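Local coordinates for protein proline dehydrogenase (Deinococcus radiodurans, PDB 4H6Q) that uses a bound FAD to oxidise L-proline to (S)-1-pyrroline-5-carboxylate, the first step of proline breakdown to glutamate, passing the electrons to a quinone, at residues R189-G193 and V209-Y213; I237-K241 and F254-M258; I249-A253 and E273-V277. All coordinates share one frame; numbering follows the deposited sequence.

Interaction 1. Residues R189-G193 and V209-Y213; sequences RMVKG and VDQNY. With FAD (flavin-adenine dinucleotide), chain C.
K192 and D210 meet at an oblique angle, and a salt bridge joins them. The lysine NZ lies 2.8 Å from D210 OD1 and approaches from above the carboxylate plane, 43° out of it. K192 runs extended beyond CG, with CG anti to the carbonyl carbon (chi1 -66°), which carries the amine past the start of the 209-213 helical segment to the FAD pyrophosphate. There NZ donates a 2.8 Å hydrogen bond to FAD O1A. D233 forms a second salt bridge with the same amine, so two carboxylates and a phosphate surround it; the acids would probably favour its charged form and temper its pull on the phosphate. On the way, K192 CB rests on V209 CG1, and CG passes 3.9 Å from Y213 CD1, the lysine crossing the tyrosine at about a right angle.

Y213 turns a ring edge to the strand end: V191 C lies in the ring plane, 3.5 Å from Y213 CE1. M190 CB touches CE1 as well, before its chain bends away. V191 turns its side chain from the helix to the flavin, with CG1 3.3 Å from FAD N10 and CG2 3.3 Å from FAD N1. R189, probably an active-site residue as in relatives, also faces the cofactor; its NH2 donates a 3.1 Å hydrogen bond to the flavin N5 at a bent 137°. A salt bridge to D137 and a hydrogen bond to S98 further fix this guanidinium. G193 adds weak bonds to FAD O3'.

The contact packs helix 206-222 against strand 188-191 in a beta-alpha-beta unit of the barrel; backbone bonds hold the strand between 163-168 and 227-230, and M190 continues onto L216, V217 and H220 of the helix.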
# COMPACT_ATOMS: atom_id res chain seq x y z
N ARG A 189 -5.22 1.84 -5.46
CA ARG A 189 -5.34 2.55 -4.19
C ARG A 189 -5.09 4.05 -4.44
O ARG A 189 -4.06 4.40 -5.00
CB ARG A 189 -4.28 2.00 -3.24
CG ARG A 189 -4.31 2.69 -1.83
CD ARG A 189 -2.98 2.50 -1.07
NE ARG A 189 -2.76 1.09 -0.82
CZ ARG A 189 -1.56 0.49 -0.76
NH1 ARG A 189 -1.52 -0.84 -0.64
NH2 ARG A 189 -0.44 1.24 -0.75
N MET A 190 -6.03 4.91 -4.06
CA MET A 190 -5.84 6.36 -4.13
C MET A 190 -5.35 6.85 -2.79
O MET A 190 -5.95 6.51 -1.75
CB MET A 190 -7.14 7.07 -4.49
CG MET A 190 -7.81 6.51 -5.78
SD MET A 190 -6.63 6.42 -7.15
CE MET A 190 -7.72 5.69 -8.38
N VAL A 191 -4.24 7.62 -2.81
CA VAL A 191 -3.65 8.18 -1.59
C VAL A 191 -3.40 9.65 -1.87
O VAL A 191 -3.41 10.08 -3.03
CB VAL A 191 -2.31 7.48 -1.23
CG1 VAL A 191 -2.53 5.98 -1.09
CG2 VAL A 191 -1.22 7.75 -2.28
N LYS A 192 -3.14 10.44 -0.82
CA LYS A 192 -2.73 11.85 -1.01
C LYS A 192 -1.28 11.93 -1.52
O LYS A 192 -1.03 12.60 -2.53
CB LYS A 192 -2.96 12.66 0.28
CG LYS A 192 -4.43 12.80 0.63
CD LYS A 192 -4.65 13.81 1.77
CE LYS A 192 -6.13 13.73 2.24
NZ LYS A 192 -6.42 14.92 3.11
N GLY A 193 -0.34 11.31 -0.84
CA GLY A 193 1.06 11.31 -1.26
C GLY A 193 2.00 11.51 -0.09
O GLY A 193 1.80 12.42 0.70
N VAL A 209 -4.87 19.19 -3.41
CA VAL A 209 -4.59 17.78 -3.13
C VAL A 209 -5.87 17.05 -2.76
O VAL A 209 -6.13 15.93 -3.26
CB VAL A 209 -3.57 17.63 -1.98
CG1 VAL A 209 -3.32 16.13 -1.67
CG2 VAL A 209 -2.26 18.29 -2.38
N ASP A 210 -6.67 17.66 -1.89
CA ASP A 210 -7.90 17.02 -1.41
C ASP A 210 -9.00 16.93 -2.50
O ASP A 210 -9.73 15.92 -2.56
CB ASP A 210 -8.46 17.76 -0.18
CG ASP A 210 -7.57 17.60 1.04
OD1 ASP A 210 -6.64 16.74 1.02
OD2 ASP A 210 -7.81 18.36 2.03
N GLN A 211 -9.14 17.96 -3.33
CA GLN A 211 -10.07 17.91 -4.43
C GLN A 211 -9.66 16.87 -5.47
O GLN A 211 -10.50 16.12 -5.98
CB GLN A 211 -10.25 19.27 -5.09
CG GLN A 211 -11.53 19.31 -5.90
CD GLN A 211 -12.79 18.87 -5.06
OE1 GLN A 211 -12.93 19.18 -3.84
NE2 GLN A 211 -13.69 18.16 -5.71
N ASN A 212 -8.36 16.83 -5.76
CA ASN A 212 -7.86 15.90 -6.77
C ASN A 212 -8.03 14.47 -6.27
O ASN A 212 -8.25 13.56 -7.08
CB ASN A 212 -6.39 16.20 -7.12
CG ASN A 212 -6.01 15.65 -8.47
OD1 ASN A 212 -6.74 15.87 -9.45
ND2 ASN A 212 -4.88 14.97 -8.56
N TYR A 213 -7.94 14.27 -4.95
CA TYR A 213 -8.20 12.98 -4.35
C TYR A 213 -9.61 12.49 -4.68
O TYR A 213 -9.82 11.33 -5.14
CB TYR A 213 -7.96 13.04 -2.83
CG TYR A 213 -8.01 11.67 -2.17
CD1 TYR A 213 -6.84 10.97 -1.90
CD2 TYR A 213 -9.25 11.06 -1.84
CE1 TYR A 213 -6.87 9.70 -1.30
CE2 TYR A 213 -9.27 9.83 -1.25
CZ TYR A 213 -8.10 9.15 -1.00
OH TYR A 213 -8.17 7.88 -0.45
PA FAD C . -4.08 13.89 6.11
O1A FAD C . -4.82 15.06 5.45
O2A FAD C . -2.61 13.93 6.14
O5B FAD C . -4.51 13.59 7.51
C5B FAD C . -5.89 13.42 7.82
C4B FAD C . -6.14 13.12 9.28
O4B FAD C . -5.79 11.78 9.50
C3B FAD C . -5.29 13.89 10.22
O3B FAD C . -5.75 15.20 10.51
C2B FAD C . -5.28 12.98 11.39
O2B FAD C . -6.51 12.99 12.08
C1B FAD C . -5.12 11.65 10.72
N9A FAD C . -3.72 11.28 10.47
C8A FAD C . -3.14 11.04 9.23
N7A FAD C . -1.85 10.71 9.35
C5A FAD C . -1.57 10.70 10.71
C6A FAD C . -0.43 10.45 11.45
N6A FAD C . 0.80 10.08 10.82
N1A FAD C . -0.50 10.55 12.78
C2A FAD C . -1.64 10.89 13.42
N3A FAD C . -2.78 11.15 12.75
C4A FAD C . -2.75 11.05 11.43
N1 FAD C . 1.32 7.42 -0.14
C2 FAD C . 2.23 7.16 -1.11
O2 FAD C . 2.87 8.19 -1.61
N3 FAD C . 2.47 5.90 -1.59
C4 FAD C . 1.79 4.80 -1.09
O4 FAD C . 2.05 3.56 -1.56
C4X FAD C . 0.80 5.02 -0.03
N5 FAD C . 0.10 3.97 0.51
C5X FAD C . -0.84 4.26 1.47
C6 FAD C . -1.58 3.21 2.03
C7 FAD C . -2.58 3.49 3.00
C7M FAD C . -3.39 2.35 3.62
C8 FAD C . -2.80 4.84 3.40
C8M FAD C . -3.85 5.18 4.42
C9 FAD C . -2.02 5.87 2.85
C9A FAD C . -1.07 5.60 1.89
N10 FAD C . -0.34 6.67 1.34
C10 FAD C . 0.61 6.38 0.39
C1' FAD C . -0.57 8.05 1.72
C2' FAD C . 0.35 8.66 2.72
O2' FAD C . 0.76 7.60 3.58
C3' FAD C . -0.56 9.83 3.15
O3' FAD C . -0.30 11.05 2.53
C4' FAD C . -0.79 10.03 4.60
O4' FAD C . -1.33 8.84 5.04
C5' FAD C . -1.75 11.19 4.78
O5' FAD C . -2.81 10.77 5.59
P FAD C . -4.33 11.04 5.22
O1P FAD C . -4.83 10.71 3.78
O2P FAD C . -5.08 10.48 6.46
O3P FAD C . -4.58 12.63 5.41

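Interaction 2. Residues I237-K241 and F254-M258; sequences IDDVK and FEFQM. With FAD (flavin-adenine dinucleotide), chain C.
F256 CG stands anti to its own carbonyl carbon (chi1 -70°), which sends the ring from the strand into the side of helix 237-241, where I237, V240 and K241 receive it. V240 answers from the opposite direction: CG1, opposite the backbone N across the CA-CB bond (chi1 171°), ends 4.0 Å from F256 CE1. I237 crosses the phenylalanine obliquely and sets CG2 3.9 Å from the same CE1, so the CE1-CZ corner of the ring is wedged between two branched side chains one helical turn apart. Beside them K241, in one of its two conformers, brings CG within 4.2 Å of F256 CZ, while its amine runs on to a salt bridge with E273.

At the cofactor end, the long arm of I237 and the bent chain of M258, in one of the two conformers of the methionine, meet tip to tip, CD1 to CE at 3.8 Å. At the other end, V240 CG1 just reaches F254 CE1 at 4.4 Å; the F254 ring in turn presents its edge, in plane, to F256 CE2.

This is the helix-on-strand layer of the beta8-alpha8 barrel: helix 234-246 returns antiparallel to strand 254-259 within a beta-alpha-beta unit, the short segments lying 11.0 Å apart axis to axis at 174°. F254 and F256 point outward to the helices, whereas E255 and Q257 face the barrel interior. There Q257 NE2 donates a nearly straight 2.9 Å hydrogen bond to E255 OE1, on the anti side of the carboxylate and somewhat tilted from its plane. E255 also carries a salt bridge to R278, which together with the amide holds its OE1. The opposite end of the Q257 amide accepts from R189, leaving both its ends bonded, and Q257 CB packs 3.7 Å from the flavin methyl C7M, which also touches the M258 backbone.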
# COMPACT_ATOMS: atom_id res chain seq x y z
N ILE A 237 -13.73 10.68 3.62
CA ILE A 237 -14.44 9.40 3.82
C ILE A 237 -15.96 9.65 3.77
O ILE A 237 -16.70 8.88 3.12
CB ILE A 237 -14.02 8.75 5.16
CG1 ILE A 237 -12.57 8.24 5.06
CG2 ILE A 237 -14.99 7.64 5.61
CD1 ILE A 237 -11.87 7.97 6.36
N ASP A 238 -16.47 10.67 4.46
CA ASP A 238 -17.91 10.92 4.44
C ASP A 238 -18.39 11.26 3.02
O ASP A 238 -19.49 10.85 2.62
CB ASP A 238 -18.29 12.07 5.38
CG ASP A 238 -18.12 11.72 6.85
OD1 ASP A 238 -18.01 10.53 7.16
OD2 ASP A 238 -18.08 12.66 7.69
N ASP A 239 -17.59 11.99 2.25
CA ASP A 239 -17.99 12.35 0.89
C ASP A 239 -17.97 11.10 -0.02
O ASP A 239 -18.80 10.98 -0.91
CB ASP A 239 -17.07 13.43 0.31
CG ASP A 239 -17.67 14.11 -0.89
OD1 ASP A 239 -18.91 14.22 -0.98
OD2 ASP A 239 -16.88 14.58 -1.73
N VAL A 240 -17.02 10.18 0.21
CA VAL A 240 -17.03 8.92 -0.55
C VAL A 240 -18.29 8.09 -0.23
O VAL A 240 -18.92 7.55 -1.14
CB VAL A 240 -15.73 8.11 -0.35
CG1 VAL A 240 -15.86 6.69 -0.98
CG2 VAL A 240 -14.54 8.88 -0.96
N LYS A 241 -18.67 8.02 1.05
CA LYS A 241 -19.90 7.31 1.42
C LYS A 241 -21.08 7.91 0.68
O LYS A 241 -21.96 7.19 0.15
CB LYS A 241 -20.19 7.39 2.93
CG LYS A 241 -19.17 6.75 3.83
CD LYS A 241 -19.71 6.69 5.24
CE LYS A 241 -18.64 6.31 6.18
NZ LYS A 241 -19.04 6.25 7.62
N PHE A 254 -15.53 -1.67 -3.51
CA PHE A 254 -14.42 -0.77 -3.11
C PHE A 254 -14.18 -1.02 -1.66
O PHE A 254 -15.00 -1.67 -1.00
CB PHE A 254 -14.79 0.72 -3.34
CG PHE A 254 -15.80 1.22 -2.39
CD1 PHE A 254 -15.42 1.89 -1.24
CD2 PHE A 254 -17.17 0.93 -2.58
CE1 PHE A 254 -16.39 2.33 -0.30
CE2 PHE A 254 -18.11 1.34 -1.66
CZ PHE A 254 -17.75 2.04 -0.55
N GLU A 255 -13.07 -0.50 -1.13
CA GLU A 255 -12.81 -0.62 0.32
C GLU A 255 -12.10 0.64 0.77
O GLU A 255 -11.41 1.32 -0.03
CB GLU A 255 -11.98 -1.85 0.66
CG GLU A 255 -10.56 -1.86 0.06
CD GLU A 255 -9.97 -3.23 0.04
OE1 GLU A 255 -8.76 -3.42 0.37
OE2 GLU A 255 -10.71 -4.20 -0.35
N PHE A 256 -12.28 0.94 2.05
CA PHE A 256 -11.46 1.96 2.73
C PHE A 256 -10.20 1.28 3.21
O PHE A 256 -10.20 0.10 3.59
CB PHE A 256 -12.22 2.56 3.91
CG PHE A 256 -13.37 3.42 3.50
CD1 PHE A 256 -13.16 4.66 2.89
CD2 PHE A 256 -14.68 2.93 3.61
CE1 PHE A 256 -14.24 5.44 2.50
CE2 PHE A 256 -15.74 3.68 3.23
CZ PHE A 256 -15.55 4.95 2.65
N GLN A 257 -9.10 2.05 3.23
CA GLN A 257 -7.84 1.55 3.78
C GLN A 257 -7.21 2.57 4.68
O GLN A 257 -7.32 3.78 4.43
CB GLN A 257 -6.82 1.18 2.68
CG GLN A 257 -7.30 -0.00 1.80
CD GLN A 257 -6.21 -0.49 0.85
OE1 GLN A 257 -5.17 0.15 0.70
NE2 GLN A 257 -6.46 -1.62 0.18
N MET A 258 -6.57 2.10 5.77
CA MET A 258 -5.92 2.99 6.77
C MET A 258 -4.60 2.34 7.16
O MET A 258 -4.42 1.10 7.02
CB MET A 258 -6.78 3.06 8.04
CG MET A 258 -8.01 3.94 7.88
SD MET A 258 -9.41 3.03 7.28
CE MET A 258 -10.47 4.46 6.93
PA FAD C . -4.08 13.89 6.11
O1A FAD C . -4.82 15.06 5.45
O2A FAD C . -2.61 13.93 6.14
O5B FAD C . -4.51 13.59 7.51
C5B FAD C . -5.89 13.42 7.82
C4B FAD C . -6.14 13.12 9.28
O4B FAD C . -5.79 11.78 9.50
C3B FAD C . -5.29 13.89 10.22
O3B FAD C . -5.75 15.20 10.51
C2B FAD C . -5.28 12.98 11.39
O2B FAD C . -6.51 12.99 12.08
C1B FAD C . -5.12 11.65 10.72
N9A FAD C . -3.72 11.28 10.47
C8A FAD C . -3.14 11.04 9.23
N7A FAD C . -1.85 10.71 9.35
C5A FAD C . -1.57 10.70 10.71
C6A FAD C . -0.43 10.45 11.45
N6A FAD C . 0.80 10.08 10.82
N1A FAD C . -0.50 10.55 12.78
C2A FAD C . -1.64 10.89 13.42
N3A FAD C . -2.78 11.15 12.75
C4A FAD C . -2.75 11.05 11.43
N1 FAD C . 1.32 7.42 -0.14
C2 FAD C . 2.23 7.16 -1.11
O2 FAD C . 2.87 8.19 -1.61
N3 FAD C . 2.47 5.90 -1.59
C4 FAD C . 1.79 4.80 -1.09
O4 FAD C . 2.05 3.56 -1.56
C4X FAD C . 0.80 5.02 -0.03
N5 FAD C . 0.10 3.97 0.51
C5X FAD C . -0.84 4.26 1.47
C6 FAD C . -1.58 3.21 2.03
C7 FAD C . -2.58 3.49 3.00
C7M FAD C . -3.39 2.35 3.62
C8 FAD C . -2.80 4.84 3.40
C8M FAD C . -3.85 5.18 4.42
C9 FAD C . -2.02 5.87 2.85
C9A FAD C . -1.07 5.60 1.89
N10 FAD C . -0.34 6.67 1.34
C10 FAD C . 0.61 6.38 0.39
C1' FAD C . -0.57 8.05 1.72
C2' FAD C . 0.35 8.66 2.72
O2' FAD C . 0.76 7.60 3.58
C3' FAD C . -0.56 9.83 3.15
O3' FAD C . -0.30 11.05 2.53
C4' FAD C . -0.79 10.03 4.60
O4' FAD C . -1.33 8.84 5.04
C5' FAD C . -1.75 11.19 4.78
O5' FAD C . -2.81 10.77 5.59
P FAD C . -4.33 11.04 5.22
O1P FAD C . -4.83 10.71 3.78
O2P FAD C . -5.08 10.48 6.46
O3P FAD C . -4.58 12.63 5.41

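Interaction 3. Residues I249-A253 and E273-V277; sequences IGKDA and EGYRV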
# COMPACT_ATOMS: atom_id res chain seq x y z
N ILE A 249 -23.51 2.37 -6.02
CA ILE A 249 -22.35 1.49 -6.05
C ILE A 249 -22.38 0.51 -4.87
O ILE A 249 -22.64 0.91 -3.73
CB ILE A 249 -21.09 2.35 -6.09
CG1 ILE A 249 -21.02 3.05 -7.46
CG2 ILE A 249 -19.80 1.50 -5.84
CD1 ILE A 249 -19.96 4.10 -7.54
N GLY A 250 -22.16 -0.77 -5.13
CA GLY A 250 -22.24 -1.72 -4.04
C GLY A 250 -21.07 -1.62 -3.06
O GLY A 250 -19.94 -1.21 -3.43
N LYS A 251 -21.33 -1.98 -1.79
CA LYS A 251 -20.30 -1.96 -0.76
C LYS A 251 -19.29 -3.10 -0.88
O LYS A 251 -18.34 -3.16 -0.10
CB LYS A 251 -20.94 -1.90 0.63
CG LYS A 251 -21.66 -0.54 0.84
CD LYS A 251 -22.36 -0.47 2.22
CE LYS A 251 -23.08 0.81 2.36
NZ LYS A 251 -24.46 0.62 2.77
N ASP A 252 -19.43 -3.96 -1.91
CA ASP A 252 -18.44 -4.96 -2.28
C ASP A 252 -17.52 -4.46 -3.40
O ASP A 252 -16.60 -5.21 -3.83
CB ASP A 252 -19.17 -6.20 -2.81
CG ASP A 252 -20.09 -5.86 -4.05
OD1 ASP A 252 -20.92 -4.89 -4.01
OD2 ASP A 252 -20.00 -6.62 -5.08
N ALA A 253 -17.74 -3.24 -3.90
CA ALA A 253 -17.02 -2.76 -5.09
C ALA A 253 -15.82 -1.88 -4.79
O ALA A 253 -15.16 -1.37 -5.72
CB ALA A 253 -18.00 -2.01 -5.99
N GLU A 273 -20.58 -0.64 9.91
CA GLU A 273 -21.55 -0.11 8.96
C GLU A 273 -21.61 -0.98 7.69
O GLU A 273 -22.45 -0.73 6.83
CB GLU A 273 -21.17 1.34 8.58
CG GLU A 273 -21.39 2.28 9.72
CD GLU A 273 -20.94 3.71 9.43
OE1 GLU A 273 -20.32 3.95 8.39
OE2 GLU A 273 -21.22 4.61 10.27
N GLY A 274 -20.75 -2.00 7.58
CA GLY A 274 -20.80 -2.88 6.41
C GLY A 274 -19.89 -2.45 5.28
O GLY A 274 -19.95 -3.06 4.20
N TYR A 275 -19.03 -1.43 5.48
CA TYR A 275 -18.00 -1.14 4.47
C TYR A 275 -16.83 -2.10 4.61
O TYR A 275 -16.53 -2.58 5.71
CB TYR A 275 -17.50 0.30 4.61
CG TYR A 275 -18.59 1.32 4.36
CD1 TYR A 275 -18.98 1.64 3.03
CD2 TYR A 275 -19.29 1.89 5.40
CE1 TYR A 275 -19.98 2.54 2.81
CE2 TYR A 275 -20.31 2.80 5.18
CZ TYR A 275 -20.67 3.13 3.90
OH TYR A 275 -21.70 4.04 3.70
N ARG A 276 -16.16 -2.38 3.52
CA ARG A 276 -14.89 -3.09 3.60
C ARG A 276 -13.81 -2.13 4.11
O ARG A 276 -13.71 -1.00 3.63
CB ARG A 276 -14.47 -3.56 2.21
CG ARG A 276 -15.35 -4.69 1.67
CD ARG A 276 -14.93 -5.11 0.25
NE ARG A 276 -15.71 -6.30 -0.13
CZ ARG A 276 -15.40 -7.07 -1.16
NH1 ARG A 276 -14.35 -6.72 -1.92
NH2 ARG A 276 -16.12 -8.16 -1.45
N VAL A 277 -12.98 -2.65 5.03
CA VAL A 277 -11.84 -1.90 5.55
C VAL A 277 -10.63 -2.83 5.53
O VAL A 277 -10.72 -3.98 5.97
CB VAL A 277 -12.07 -1.43 7.00
CG1 VAL A 277 -10.85 -0.62 7.52
CG2 VAL A 277 -13.36 -0.63 7.14
O HOH W 1 -17.04 -1.08 1.12
O HOH W 2 -18.96 -4.80 2.36
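K251 lays its aliphatic chain obliquely across the ring of Y275. CB starts beside the G274 carbonyl, 3.9 Å from its O. CG, placed anti to K251's own carbonyl carbon (chi1 -67°), comes next to Y275 CE1 and CD1. CD then sits over the ring face, 4.3 Å from the centroid and 26° off the normal, a CH-pi contact. CE is the closest carbon, 3.6 Å from Y275 CE1, and continues along the ring to CZ and OH; only past it does the chain bend (chi4 129°) to carry NZ. F254, K241 and L270 also lie against Y275. Were the Y275 ring cut back to an alanine, the K251 methylenes would probably lose the face they lie on, their chain freer to turn, and a gap would open beside F254 and L270.

R276 reaches the same loop farther along, at K251 O and D252. Extended from CG to NE, it passes the K251 carbonyl with CG and lays one guanidinium face over D252 O, which is 3.3 Å from NH1. The angle is too poor for a hydrogen bond, and NH1 instead bonds to Y226.

No direct hydrogen bond joins the two loops, but two waters do. Both donate to K251 O: one, 2.7 Å from that oxygen, accepts from R276 N, and the other also donates to G274 O at 2.7 Å. The backbone carbonyl of K251 is thereby tied to the facing loop at two points.

Each loop has its own turn: G250 to A253 form a type I beta turn closed by A253 N to G250 O, while G274, with positive phi, ends helix 264-272 in a Schellman motif. The pair are neighbouring alpha-to-beta loops of the TIM barrel, meeting at its surface and leading into strands 254-259 and 277-283.

Overall arrangement
Along the chain, interaction 1 comes first, closing the loop between strand 188-191 and helix 206-222 before interaction 2 opens. Interaction 2 closes helix 234-246 onto strand 254-259, and interaction 3 crosses it, since 249-253 falls between the segments of interaction 2 and 273-277 follows them. Interactions 1 and 2 each stay within one beta-alpha-beta unit; interaction 3 links the loops that lead into strands 254-259 and 277-283. Interactions 1 and 2 both touch FAD and meet where R189 NE lies 3.0 Å from Q257 OE1. Interactions 2 and 3, centres about 9 Å apart, join through the K241-E273 salt bridge and the backbone of F256 and R276; interaction 3 makes no touch with interaction 1.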